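Local coordinates for protein FKBP-type peptidyl-prolyl cis-trans isomerase 3 (Arabidopsis thaliana, PDB 1U79) that catalyses the cis-trans isomerisation of peptide bonds preceding proline, accelerating protein folding in the chloroplast thylakoid lumen, and regulates the accumulation of the Rieske protein, at residues Gly30-Ala35 with Thr58-Val63; Gly86-Leu91 with Asp122-Gly127; Leu14-Lys19 with Gly79-Leu84. One frame throughout, in Å; residues are numbered along the deposited sequence.

Contact 1: Gly30-Ala35 with Thr58-Val63; sequences GQLIKA and TFRIGV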
loop_
_atom_site.group_PDB
_atom_site.type_symbol
_atom_site.label_atom_id
_atom_site.label_comp_id
_atom_site.label_asym_id
_atom_site.label_seq_id
_atom_site.Cartn_x
_atom_site.Cartn_y
_atom_site.Cartn_z
ATOM N N GLY A 30 9.017 -5.838 11.142
ATOM C CA GLY A 30 8.706 -7.118 11.764
ATOM C C GLY A 30 7.511 -7.201 12.698
ATOM O O GLY A 30 7.198 -8.281 13.205
ATOM N N GLN A 31 6.846 -6.077 12.936
ATOM C CA GLN A 31 5.691 -6.046 13.827
ATOM C C GLN A 31 4.396 -6.446 13.124
ATOM O O GLN A 31 4.206 -6.169 11.937
ATOM C CB GLN A 31 5.534 -4.646 14.424
ATOM C CG GLN A 31 4.401 -4.491 15.427
ATOM C CD GLN A 31 4.583 -3.264 16.325
ATOM O OE1 GLN A 31 4.640 -2.131 15.846
ATOM N NE2 GLN A 31 4.683 -3.495 17.632
ATOM N N LEU A 32 3.519 -7.114 13.863
ATOM C CA LEU A 32 2.226 -7.520 13.321
ATOM C C LEU A 32 1.358 -6.283 13.448
ATOM O O LEU A 32 1.145 -5.787 14.560
ATOM C CB LEU A 32 1.606 -8.654 14.149
ATOM C CG LEU A 32 0.391 -9.335 13.498
ATOM C CD1 LEU A 32 0.856 -10.118 12.285
ATOM C CD2 LEU A 32 -0.300 -10.272 14.490
ATOM N N ILE A 33 0.853 -5.777 12.328
ATOM C CA ILE A 33 0.022 -4.575 12.367
ATOM C C ILE A 33 -1.322 -4.771 11.691
ATOM O O ILE A 33 -1.547 -5.776 11.014
ATOM C CB ILE A 33 0.721 -3.390 11.675
ATOM C CG1 ILE A 33 0.874 -3.672 10.181
ATOM C CG2 ILE A 33 2.087 -3.151 12.320
ATOM C CD1 ILE A 33 1.413 -2.490 9.372
ATOM N N LYS A 34 -2.197 -3.787 11.873
ATOM C CA LYS A 34 -3.536 -3.796 11.286
ATOM C C LYS A 34 -3.691 -2.588 10.380
ATOM O O LYS A 34 -3.288 -1.480 10.747
ATOM C CB LYS A 34 -4.621 -3.673 12.356
ATOM C CG LYS A 34 -4.755 -4.813 13.333
ATOM C CD LYS A 34 -5.933 -4.521 14.254
ATOM C CE LYS A 34 -6.174 -5.636 15.253
ATOM N NZ LYS A 34 -7.360 -5.345 16.110
ATOM N N ALA A 35 -4.300 -2.792 9.216
ATOM C CA ALA A 35 -4.524 -1.687 8.306
ATOM C C ALA A 35 -5.785 -1.859 7.487
ATOM O O ALA A 35 -6.076 -2.950 6.995
ATOM C CB ALA A 35 -3.335 -1.520 7.365
ATOM N N THR A 58 -4.559 -7.955 8.746
ATOM C CA THR A 58 -3.591 -8.146 9.815
ATOM C C THR A 58 -2.395 -8.855 9.180
ATOM O O THR A 58 -2.544 -9.923 8.595
ATOM C CB THR A 58 -4.190 -8.980 10.971
ATOM O OG1 THR A 58 -5.242 -8.230 11.604
ATOM C CG2 THR A 58 -3.118 -9.309 12.006
ATOM N N PHE A 59 -1.215 -8.244 9.260
ATOM C CA PHE A 59 -0.015 -8.823 8.646
ATOM C C PHE A 59 1.252 -8.228 9.251
ATOM O O PHE A 59 1.183 -7.194 9.919
ATOM C CB PHE A 59 -0.020 -8.526 7.138
ATOM C CG PHE A 59 0.086 -7.050 6.805
ATOM C CD1 PHE A 59 1.252 -6.529 6.255
ATOM C CD2 PHE A 59 -0.978 -6.184 7.053
ATOM C CE1 PHE A 59 1.358 -5.162 5.954
ATOM C CE2 PHE A 59 -0.885 -4.821 6.762
ATOM C CZ PHE A 59 0.288 -4.310 6.209
ATOM N N ARG A 60 2.404 -8.873 9.054
ATOM C CA ARG A 60 3.624 -8.256 9.578
ATOM C C ARG A 60 4.227 -7.407 8.491
ATOM O O ARG A 60 4.252 -7.776 7.321
ATOM C CB ARG A 60 4.715 -9.216 10.077
ATOM C CG ARG A 60 4.585 -10.676 9.873
ATOM C CD ARG A 60 5.224 -11.283 11.116
ATOM N NE ARG A 60 4.421 -10.812 12.232
ATOM C CZ ARG A 60 4.877 -10.476 13.428
ATOM N NH1 ARG A 60 6.164 -10.555 13.714
ATOM N NH2 ARG A 60 4.026 -10.024 14.330
ATOM N N ILE A 61 4.735 -6.261 8.900
ATOM C CA ILE A 61 5.304 -5.316 7.971
ATOM C C ILE A 61 6.809 -5.485 7.827
ATOM O O ILE A 61 7.508 -5.838 8.781
ATOM C CB ILE A 61 4.969 -3.884 8.445
ATOM C CG1 ILE A 61 5.457 -2.860 7.420
ATOM C CG2 ILE A 61 5.574 -3.633 9.839
ATOM C CD1 ILE A 61 4.609 -2.824 6.163
ATOM N N GLY A 62 7.294 -5.255 6.611
ATOM C CA GLY A 62 8.712 -5.325 6.335
ATOM C C GLY A 62 9.363 -6.680 6.136
ATOM O O GLY A 62 10.590 -6.760 6.129
ATOM N N VAL A 63 8.578 -7.736 5.947
ATOM C CA VAL A 63 9.166 -9.059 5.767
ATOM C C VAL A 63 8.683 -9.789 4.518
ATOM O O VAL A 63 8.792 -11.012 4.424
ATOM C CB VAL A 63 8.911 -9.945 6.998
ATOM C CG1 VAL A 63 9.423 -9.244 8.244
ATOM C CG2 VAL A 63 7.433 -10.254 7.133
#
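The Phe-59 ring carries Ile-33 over one of its faces: CG1 of Ile-33 lies 4.2 Å from the ring centroid and 21° off the normal, a CH-pi contact displaced toward the CE2-CZ rim, while CB of Ala-35 sits at the ring edge, beside CE2. The second flat group, the guanidinium of Arg-60, lies over the backbone of Gly-30 and Gln-31 with one face, and the side chain of Leu-32 stands at its edge; the modelled approach there is too tight for its details to be trusted.

Both Ile-33 CG1 (chi1 66°) and Phe-59 CG (chi1 65°) are held between backbone N and carbonyl carbon, which draws the two side chains toward each other across the strands. From there Ile-33 CD1 reaches both CZ of Phe-59, at 3.8 Å, and CB of Ile-61. On the other face of the sheet, CG2 of Thr-58 meets CG of Leu-32 at 3.8 Å.

The strands run antiparallel, with Ile-33 and Phe-59 as the hydrogen-bonded pair: Ile-33 N to Phe-59 O is 2.8 Å and nearly straight, and Phe-59 N returns a bond to Ile-33 O. Beyond the strand ends, Ile-61 N bonds Gln-31 O and Gly-30 N bonds Ile-61 O. Trp-70 also meets the Phe-59 ring, and helix 68-75 lies against Ile-61, so this apolar face belongs to the hydrophobic core between sheet and helix of the FKBP fold. Backbone bonds thus fix the strand pairing while Ile-33, Phe-59 and Ile-61 bury one side beneath the helix, and the face of Lys-34, Thr-58 and Arg-60 probably meets solvent.

Contact 2: Gly86-Leu91 with Asp122-Gly127; sequences GGKRTL and DIEYIG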
loop_
_atom_site.group_PDB
_atom_site.type_symbol
_atom_site.label_atom_id
_atom_site.label_comp_id
_atom_site.label_asym_id
_atom_site.label_seq_id
_atom_site.Cartn_x
_atom_site.Cartn_y
_atom_site.Cartn_z
ATOM N N GLY A 86 -2.104 5.478 13.366
ATOM C CA GLY A 86 -3.275 6.327 13.218
ATOM C C GLY A 86 -3.235 7.213 11.986
ATOM O O GLY A 86 -4.095 8.074 11.790
ATOM N N GLY A 87 -2.232 7.011 11.144
ATOM C CA GLY A 87 -2.117 7.830 9.954
ATOM C C GLY A 87 -2.905 7.329 8.757
ATOM O O GLY A 87 -3.324 6.166 8.710
ATOM N N LYS A 88 -3.136 8.220 7.800
ATOM C CA LYS A 88 -3.829 7.846 6.564
ATOM C C LYS A 88 -2.933 8.323 5.446
ATOM O O LYS A 88 -2.640 9.517 5.335
ATOM C CB LYS A 88 -5.189 8.521 6.440
ATOM C CG LYS A 88 -5.892 8.223 5.114
ATOM C CD LYS A 88 -7.197 8.992 5.032
ATOM C CE LYS A 88 -7.948 8.683 3.751
ATOM N NZ LYS A 88 -9.180 9.504 3.680
ATOM N N ARG A 89 -2.500 7.385 4.618
ATOM C CA ARG A 89 -1.594 7.697 3.534
ATOM C C ARG A 89 -2.069 7.158 2.197
ATOM O O ARG A 89 -2.652 6.076 2.118
ATOM C CB ARG A 89 -0.209 7.109 3.842
ATOM C CG ARG A 89 0.781 7.196 2.676
ATOM C CD ARG A 89 2.180 6.730 3.073
ATOM N NE ARG A 89 2.822 7.647 4.015
ATOM C CZ ARG A 89 4.069 7.513 4.449
ATOM N NH1 ARG A 89 4.571 8.402 5.301
ATOM N NH2 ARG A 89 4.811 6.483 4.044
ATOM N N THR A 90 -1.829 7.926 1.147
ATOM C CA THR A 90 -2.187 7.468 -0.180
ATOM C C THR A 90 -0.867 7.056 -0.802
ATOM O O THR A 90 0.141 7.752 -0.646
ATOM C CB THR A 90 -2.837 8.583 -1.019
ATOM O OG1 THR A 90 -4.061 8.985 -0.402
ATOM C CG2 THR A 90 -3.143 8.082 -2.415
ATOM N N LEU A 91 -0.859 5.913 -1.476
ATOM C CA LEU A 91 0.352 5.426 -2.115
ATOM C C LEU A 91 0.131 5.181 -3.597
ATOM O O LEU A 91 -0.907 4.639 -3.994
ATOM C CB LEU A 91 0.808 4.099 -1.493
ATOM C CG LEU A 91 1.377 3.993 -0.078
ATOM C CD1 LEU A 91 1.619 2.508 0.212
ATOM C CD2 LEU A 91 2.694 4.789 0.044
ATOM N N ASP A 122 -5.249 3.712 -0.498
ATOM C CA ASP A 122 -5.521 4.669 0.558
ATOM C C ASP A 122 -5.295 3.735 1.734
ATOM O O ASP A 122 -6.009 2.743 1.891
ATOM C CB ASP A 122 -6.967 5.158 0.514
ATOM C CG ASP A 122 -7.073 6.594 0.040
ATOM O OD1 ASP A 122 -6.164 7.049 -0.689
ATOM O OD2 ASP A 122 -8.067 7.269 0.386
ATOM N N ILE A 123 -4.262 4.009 2.522
ATOM C CA ILE A 123 -3.951 3.150 3.651
ATOM C C ILE A 123 -4.206 3.812 4.995
ATOM O O ILE A 123 -3.791 4.951 5.237
ATOM C CB ILE A 123 -2.476 2.684 3.596
ATOM C CG1 ILE A 123 -2.224 1.948 2.274
ATOM C CG2 ILE A 123 -2.167 1.778 4.790
ATOM C CD1 ILE A 123 -0.894 1.249 2.187
ATOM N N GLU A 124 -4.901 3.084 5.860
ATOM C CA GLU A 124 -5.187 3.548 7.201
ATOM C C GLU A 124 -4.450 2.613 8.147
ATOM O O GLU A 124 -4.883 1.486 8.398
ATOM C CB GLU A 124 -6.695 3.541 7.463
ATOM C CG GLU A 124 -7.391 4.700 6.764
ATOM C CD GLU A 124 -8.888 4.564 6.721
ATOM O OE1 GLU A 124 -9.520 4.442 7.790
ATOM O OE2 GLU A 124 -9.441 4.587 5.605
ATOM N N TYR A 125 -3.308 3.090 8.639
ATOM C CA TYR A 125 -2.474 2.329 9.567
ATOM C C TYR A 125 -3.073 2.497 10.957
ATOM O O TYR A 125 -2.872 3.520 11.617
ATOM C CB TYR A 125 -1.036 2.865 9.535
ATOM C CG TYR A 125 -0.090 2.211 10.526
ATOM C CD1 TYR A 125 0.992 2.920 11.050
ATOM C CD2 TYR A 125 -0.285 0.892 10.955
ATOM C CE1 TYR A 125 1.854 2.342 11.983
ATOM C CE2 TYR A 125 0.573 0.301 11.886
ATOM C CZ TYR A 125 1.639 1.039 12.394
ATOM O OH TYR A 125 2.484 0.472 13.313
ATOM N N ILE A 126 -3.829 1.495 11.388
ATOM C CA ILE A 126 -4.481 1.519 12.695
ATOM C C ILE A 126 -3.470 1.393 13.827
ATOM O O ILE A 126 -3.619 2.017 14.879
ATOM C CB ILE A 126 -5.503 0.369 12.816
ATOM C CG1 ILE A 126 -6.439 0.391 11.606
ATOM C CG2 ILE A 126 -6.325 0.522 14.108
ATOM C CD1 ILE A 126 -7.233 1.680 11.477
ATOM N N GLY A 127 -2.440 0.587 13.601
ATOM C CA GLY A 127 -1.414 0.385 14.610
ATOM C C GLY A 127 -1.073 -1.088 14.729
ATOM O O GLY A 127 -1.417 -1.879 13.849
HETATM O O HOH W 1 -10.505 7.948 1.569
#
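Thr-90 and Asp-122 lie side by side and point the same way, and the hydroxyl OG1 of Thr-90 donates to OD1 of Asp-122 at 2.9 Å, although the position of that hydroxyl is less certain than the rest. The other carboxylate oxygen turns toward Lys-88, whose side chain crosses that of Asp-122 at a slant. With CG anti to the backbone N (chi1 176°) and every later torsion extended, Lys-88 brings NZ to 4.1 Å from OD2 of Asp-122, too far for a salt bridge. A water closes the gap, accepting from NZ of Lys-88 at 2.9 Å and donating to OD2 of Asp-122, so the opposite charges probably steady one another through it. OD2 also has a long, weak ion pair with Lys-19. Along its stem, Lys-88 runs beside Glu-124, with CG opposite CG.

On the face of Arg-89 and Ile-123, the apolar contact is between Leu-91 and Ile-123, which cross so that their CD1 methyls meet at 3.4 Å, closer than methyl carbons normally pack.

The backbones are antiparallel. Arg-89 and Ile-123 form a hydrogen-bonded pair, with Ile-123 N to Arg-89 O at 2.7 Å and almost linear, at 175°. Toward the other end, Tyr-125 is opposed by two residues, Gly-86 and Gly-87, in a G1 beta bulge: Gly-86 N donates to Tyr-125 O at 2.7 Å, and Tyr-125 N donates to Gly-87 O. The backbone angles of Gly-86 would press a CB against the preceding carbonyl oxygen.

Strand 88-93 is flanked by strand 15-18, while strand 119-128 has strand 32-40 as its further neighbour. Helix 68-75 covers Ile-123 through Trp-70 and Ile-74, and Arg-89 leads away to a salt bridge with Asp-18.

Contact 3: Leu14-Lys19 with Gly79-Leu84; sequences LAFCDK and GIPPML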
loop_
_atom_site.group_PDB
_atom_site.type_symbol
_atom_site.label_atom_id
_atom_site.label_comp_id
_atom_site.label_asym_id
_atom_site.label_seq_id
_atom_site.Cartn_x
_atom_site.Cartn_y
_atom_site.Cartn_z
ATOM N N LEU A 14 7.998 5.002 -6.213
ATOM C CA LEU A 14 6.958 4.844 -5.205
ATOM C C LEU A 14 6.675 6.247 -4.682
ATOM O O LEU A 14 7.585 6.923 -4.186
ATOM C CB LEU A 14 7.453 3.948 -4.061
ATOM C CG LEU A 14 6.465 3.575 -2.954
ATOM C CD1 LEU A 14 5.273 2.809 -3.536
ATOM C CD2 LEU A 14 7.183 2.725 -1.911
ATOM N N ALA A 15 5.428 6.692 -4.785
ATOM C CA ALA A 15 5.081 8.031 -4.324
ATOM C C ALA A 15 4.024 7.986 -3.232
ATOM O O ALA A 15 3.251 7.030 -3.137
ATOM C CB ALA A 15 4.595 8.873 -5.482
ATOM N N PHE A 16 3.990 9.024 -2.410
ATOM C CA PHE A 16 3.037 9.063 -1.320
ATOM C C PHE A 16 2.632 10.485 -0.970
ATOM O O PHE A 16 3.261 11.453 -1.394
ATOM C CB PHE A 16 3.661 8.454 -0.066
ATOM C CG PHE A 16 4.603 9.401 0.649
ATOM C CD1 PHE A 16 5.859 9.682 0.125
ATOM C CD2 PHE A 16 4.196 10.068 1.802
ATOM C CE1 PHE A 16 6.701 10.623 0.739
ATOM C CE2 PHE A 16 5.033 11.012 2.422
ATOM C CZ PHE A 16 6.286 11.285 1.882
ATOM N N CYS A 17 1.572 10.581 -0.181
ATOM C CA CYS A 17 1.091 11.844 0.356
ATOM C C CYS A 17 0.405 11.444 1.651
ATOM O O CYS A 17 -0.405 10.517 1.665
ATOM C CB CYS A 17 0.095 12.545 -0.582
ATOM S SG CYS A 17 -1.420 11.609 -0.956
ATOM N N ASP A 18 0.760 12.104 2.748
ATOM C CA ASP A 18 0.141 11.812 4.030
ATOM C C ASP A 18 -1.093 12.688 4.215
ATOM O O ASP A 18 -0.992 13.848 4.627
ATOM C CB ASP A 18 1.133 12.038 5.182
ATOM C CG ASP A 18 2.073 10.855 5.379
ATOM O OD1 ASP A 18 1.617 9.701 5.209
ATOM O OD2 ASP A 18 3.257 11.063 5.713
ATOM N N LYS A 19 -2.257 12.132 3.894
ATOM C CA LYS A 19 -3.525 12.852 4.018
ATOM C C LYS A 19 -3.760 13.225 5.477
ATOM O O LYS A 19 -4.283 14.292 5.787
ATOM C CB LYS A 19 -4.670 11.984 3.488
ATOM C CG LYS A 19 -4.565 11.697 1.992
ATOM C CD LYS A 19 -5.796 10.969 1.475
ATOM C CE LYS A 19 -5.941 11.137 -0.036
ATOM N NZ LYS A 19 -7.182 10.491 -0.540
ATOM N N GLY A 79 13.676 8.424 0.582
ATOM C CA GLY A 79 12.700 9.382 0.109
ATOM C C GLY A 79 11.295 9.119 0.630
ATOM O O GLY A 79 10.360 9.836 0.289
ATOM N N ILE A 80 11.134 8.088 1.452
ATOM C CA ILE A 80 9.821 7.785 2.005
ATOM C C ILE A 80 9.855 7.584 3.514
ATOM O O ILE A 80 10.388 6.590 4.004
ATOM C CB ILE A 80 9.208 6.514 1.365
ATOM C CG1 ILE A 80 8.977 6.750 -0.126
ATOM C CG2 ILE A 80 7.886 6.162 2.058
ATOM C CD1 ILE A 80 8.293 5.609 -0.841
ATOM N N PRO A 81 9.295 8.539 4.274
ATOM C CA PRO A 81 9.290 8.391 5.728
ATOM C C PRO A 81 8.231 7.367 6.103
ATOM O O PRO A 81 7.284 7.141 5.355
ATOM C CB PRO A 81 8.926 9.788 6.218
ATOM C CG PRO A 81 7.990 10.259 5.159
ATOM C CD PRO A 81 8.653 9.802 3.872
ATOM N N PRO A 82 8.359 6.761 7.282
ATOM C CA PRO A 82 7.408 5.756 7.759
ATOM C C PRO A 82 6.057 6.347 8.093
ATOM O O PRO A 82 5.948 7.532 8.420
ATOM C CB PRO A 82 8.061 5.218 9.036
ATOM C CG PRO A 82 9.473 5.770 9.015
ATOM C CD PRO A 82 9.366 7.064 8.308
ATOM N N MET A 83 5.025 5.516 8.017
ATOM C CA MET A 83 3.706 5.964 8.419
ATOM C C MET A 83 3.750 5.907 9.939
ATOM O O MET A 83 4.571 5.183 10.513
ATOM C CB MET A 83 2.617 5.010 7.923
ATOM C CG MET A 83 2.158 5.262 6.509
ATOM S SD MET A 83 0.688 4.262 6.146
ATOM C CE MET A 83 -0.555 5.217 6.959
ATOM N N LEU A 84 2.886 6.681 10.589
ATOM C CA LEU A 84 2.813 6.693 12.038
ATOM C C LEU A 84 1.459 6.122 12.401
ATOM O O LEU A 84 0.504 6.248 11.629
ATOM C CB LEU A 84 2.903 8.112 12.583
ATOM C CG LEU A 84 4.106 8.940 12.150
ATOM C CD1 LEU A 84 4.085 10.250 12.925
ATOM C CD2 LEU A 84 5.394 8.167 12.395
HETATM O O HOH W 2 4.261 9.727 8.445
#
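Phe-16 sets the end of its ring at a slant against the Pro-81 pyrrolidine, CZ of Phe-16 coming within 3.4 Å of CD of Pro-81, with CG of Pro-81 a little farther off. CE1 of Phe-16 also approaches the carbonyl oxygen of Gly-79, at 3.8 Å, and CD1 touches CG1 of Ile-80 more loosely, so the ring spans three consecutive residues of the loop. A chi1 of 79° puts CG between backbone N and carbonyl carbon, swinging the ring out from strand 15-18 to the loop.

Beside it, Leu-14 and Ile-80 cross at about a right angle. CD1 of Ile-80 presses into the branch of Leu-14, 3.3 Å from CD2 and 3.5 Å from CG, both unusually tight. Within the FKBP fold, Leu-14 and Phe-16 together join strand 15-18 and the residue leading into it to the loop between helix 68-75 and strand 88-93. Replacing Phe-16 by an alanine is likely to open a gap beside Pro-81 and remove the ring's contact with Ile-80, leaving Leu-14 as the apolar link.

At the other end the link is polar: one water donates to OD2 of Asp-18, at 3.2 Å, and to the carbonyl O of Pro-82, at 2.8 Å. Arg-89 joins the same two segments, through a salt bridge to Asp-18 and a hydrogen bond to Pro-81 O, and Cys-17 is tied by a disulfide to Cys-5.

All three contacts reach one antiparallel sheet. Contacts 1 and 2, with centres about 13 Å apart, meet where strand 32-40 lies beside strand 119-128, through probable backbone hydrogen bonds between Lys-34 and both Ile-126 and Gly-127. Contacts 2 and 3 are closer, about 9 Å between centres, and share the border of strands 88-93 and 15-18. Contacts 1 and 3, with centres about 17 Å apart, do not touch. Along the chain, contact 3 spans contact 1, and contact 2 follows after both. Contact 2 thus connects the other two across the sheet, while contact 3 fastens strand 15-18 to the loop after helix 68-75, uniting distant sequence in one compact isomerase domain.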